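Local coordinates for protein CD160 antigen (Homo sapiens, PDB 6NGG) that serves as an immune-cell receptor for MHC class I molecules that also binds TNFRSF14, delivering stimulatory or inhibitory signals that regulate cell activation and differentiation, at residues S7-G12 with N16-V21. The protein carries 1 engineered substitution. Numbering follows the deposited sequence.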
loop_
_atom_site.group_PDB
_atom_site.type_symbol
_atom_site.label_atom_id
_atom_site.label_comp_id
_atom_site.label_asym_id
_atom_site.label_seq_id
_atom_site.Cartn_x
_atom_site.Cartn_y
_atom_site.Cartn_z
ATOM N N SER A 7 -6.176 3.256 2.342
ATOM C CA SER A 7 -6.542 4.224 3.342
ATOM C C SER A 7 -5.356 5.087 3.793
ATOM O O SER A 7 -4.203 4.917 3.342
ATOM C CB SER A 7 -7.176 3.492 4.535
ATOM O OG SER A 7 -6.268 2.597 5.122
ATOM N N ALA A 8 -5.636 6.038 4.682
ATOM C CA ALA A 8 -4.606 6.977 5.138
ATOM C C ALA A 8 -4.955 7.460 6.530
ATOM O O ALA A 8 -6.125 7.488 6.849
ATOM C CB ALA A 8 -4.541 8.115 4.165
ATOM N N SER A 9 -3.946 7.683 7.391
ATOM C CA SER A 9 -4.097 8.248 8.703
ATOM C C SER A 9 -2.967 9.293 8.862
ATOM O O SER A 9 -1.974 9.262 8.114
ATOM C CB SER A 9 -4.022 7.150 9.810
ATOM O OG SER A 9 -2.692 6.654 9.926
ATOM N N GLN A 10 -3.166 10.269 9.739
ATOM C CA GLN A 10 -2.153 11.300 9.922
ATOM C C GLN A 10 -2.218 11.811 11.369
ATOM O O GLN A 10 -3.243 11.668 12.057
ATOM C CB GLN A 10 -2.321 12.439 8.942
ATOM C CG GLN A 10 -3.541 13.264 9.091
ATOM C CD GLN A 10 -3.528 14.292 10.216
ATOM O OE1 GLN A 10 -2.485 14.815 10.619
ATOM N NE2 GLN A 10 -4.718 14.615 10.711
ATOM N N GLU A 11 -1.078 12.306 11.823
ATOM C CA GLU A 11 -0.929 12.858 13.159
ATOM C C GLU A 11 0.292 13.756 13.073
ATOM O O GLU A 11 1.301 13.384 12.485
ATOM C CB GLU A 11 -0.787 11.747 14.234
ATOM C CG GLU A 11 -0.211 12.190 15.578
ATOM C CD GLU A 11 -0.327 11.116 16.674
ATOM O OE1 GLU A 11 -0.474 9.917 16.341
ATOM O OE2 GLU A 11 -0.313 11.476 17.873
ATOM N N GLY A 12 0.174 14.961 13.589
ATOM C CA GLY A 12 1.253 15.915 13.487
ATOM C C GLY A 12 1.581 16.238 12.079
ATOM O O GLY A 12 0.701 16.544 11.262
ATOM N N ASN A 16 0.440 8.602 7.008
ATOM C CA ASN A 16 0.635 7.185 6.742
ATOM C C ASN A 16 -0.256 6.705 5.588
ATOM O O ASN A 16 -1.484 6.916 5.651
ATOM C CB ASN A 16 0.284 6.410 8.015
ATOM C CG ASN A 16 0.992 6.928 9.233
ATOM O OD1 ASN A 16 2.202 6.940 9.284
ATOM N ND2 ASN A 16 0.207 7.399 10.234
ATOM N N LEU A 17 0.298 6.051 4.587
ATOM C CA LEU A 17 -0.477 5.555 3.444
ATOM C C LEU A 17 -0.571 4.058 3.639
ATOM O O LEU A 17 0.457 3.383 3.836
ATOM C CB LEU A 17 0.189 5.900 2.125
ATOM C CG LEU A 17 0.367 7.396 1.821
ATOM C CD1 LEU A 17 1.006 7.633 0.443
ATOM C CD2 LEU A 17 -0.903 8.197 1.998
ATOM N N ILE A 18 -1.785 3.532 3.634
ATOM C CA ILE A 18 -2.072 2.150 4.051
ATOM C C ILE A 18 -2.742 1.321 2.933
ATOM O O ILE A 18 -3.787 1.662 2.399
ATOM C CB ILE A 18 -2.899 2.139 5.334
ATOM C CG1 ILE A 18 -2.245 3.069 6.422
ATOM C CG2 ILE A 18 -3.133 0.733 5.840
ATOM C CD1 ILE A 18 -3.158 3.524 7.529
ATOM N N CYS A 19 -2.129 0.201 2.612
ATOM C CA CYS A 19 -2.658 -0.771 1.666
ATOM C C CYS A 19 -3.026 -2.084 2.418
ATOM O O CYS A 19 -2.218 -2.546 3.207
ATOM C CB CYS A 19 -1.598 -1.114 0.693
ATOM S SG CYS A 19 -0.871 0.221 -0.285
ATOM N N THR A 20 -4.212 -2.644 2.138
ATOM C CA THR A 20 -4.738 -3.809 2.846
ATOM C C THR A 20 -5.261 -4.788 1.844
ATOM O O THR A 20 -6.143 -4.455 1.016
ATOM C CB THR A 20 -5.832 -3.436 3.830
ATOM O OG1 THR A 20 -5.372 -2.381 4.591
ATOM C CG2 THR A 20 -6.162 -4.583 4.749
ATOM N N VAL A 21 -4.607 -5.913 1.796
ATOM C CA VAL A 21 -5.080 -7.046 1.039
ATOM C C VAL A 21 -5.973 -7.904 1.913
ATOM O O VAL A 21 -5.590 -8.289 2.972
ATOM C CB VAL A 21 -3.893 -7.926 0.549
ATOM C CG1 VAL A 21 -4.396 -9.130 -0.209
ATOM C CG2 VAL A 21 -2.904 -7.116 -0.265
HETATM O O HOH W 1 -6.055 0.034 3.815
#
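I18 O is gripped twice: S7 N donates to it at 2.9 Å, lying in the carbonyl plane, and a water donates to it at 3.1 Å. That same water also bonds S7 OG and T20 OG1, so it links S7 and I18 to T20, two residues on from I18. The S9–N16 pair has a two-bond ring of its own, with N16 N reaching S9 O at 2.7 Å, and adds a side-chain bond on the face that carries S7, S9, N16 and I18: N16 ND2 donates fairly straight (161°) to S9 OG, which lies close to the amide plane. S9 OG sits between its own N and carbonyl carbon (chi1 71°), which stands it up beside that amide. N16 OD1 is held by T73 and R14, so both ends of the buried amide are bonded and its flip is fixed. On this face I18 CD1 lies between the two serine hydroxyls, while I18 CB packs against S7 OG at 3.4 Å. On the other face A8 CB meets L17 CD2 loosely, at 4.2 Å. This antiparallel hairpin joins the edge strand to the C19-bearing central strand of the three-stranded sheet in the beta-sandwich of CD160's Ig-like V-type domain, whose sheets the C19–C87 disulfide pins together.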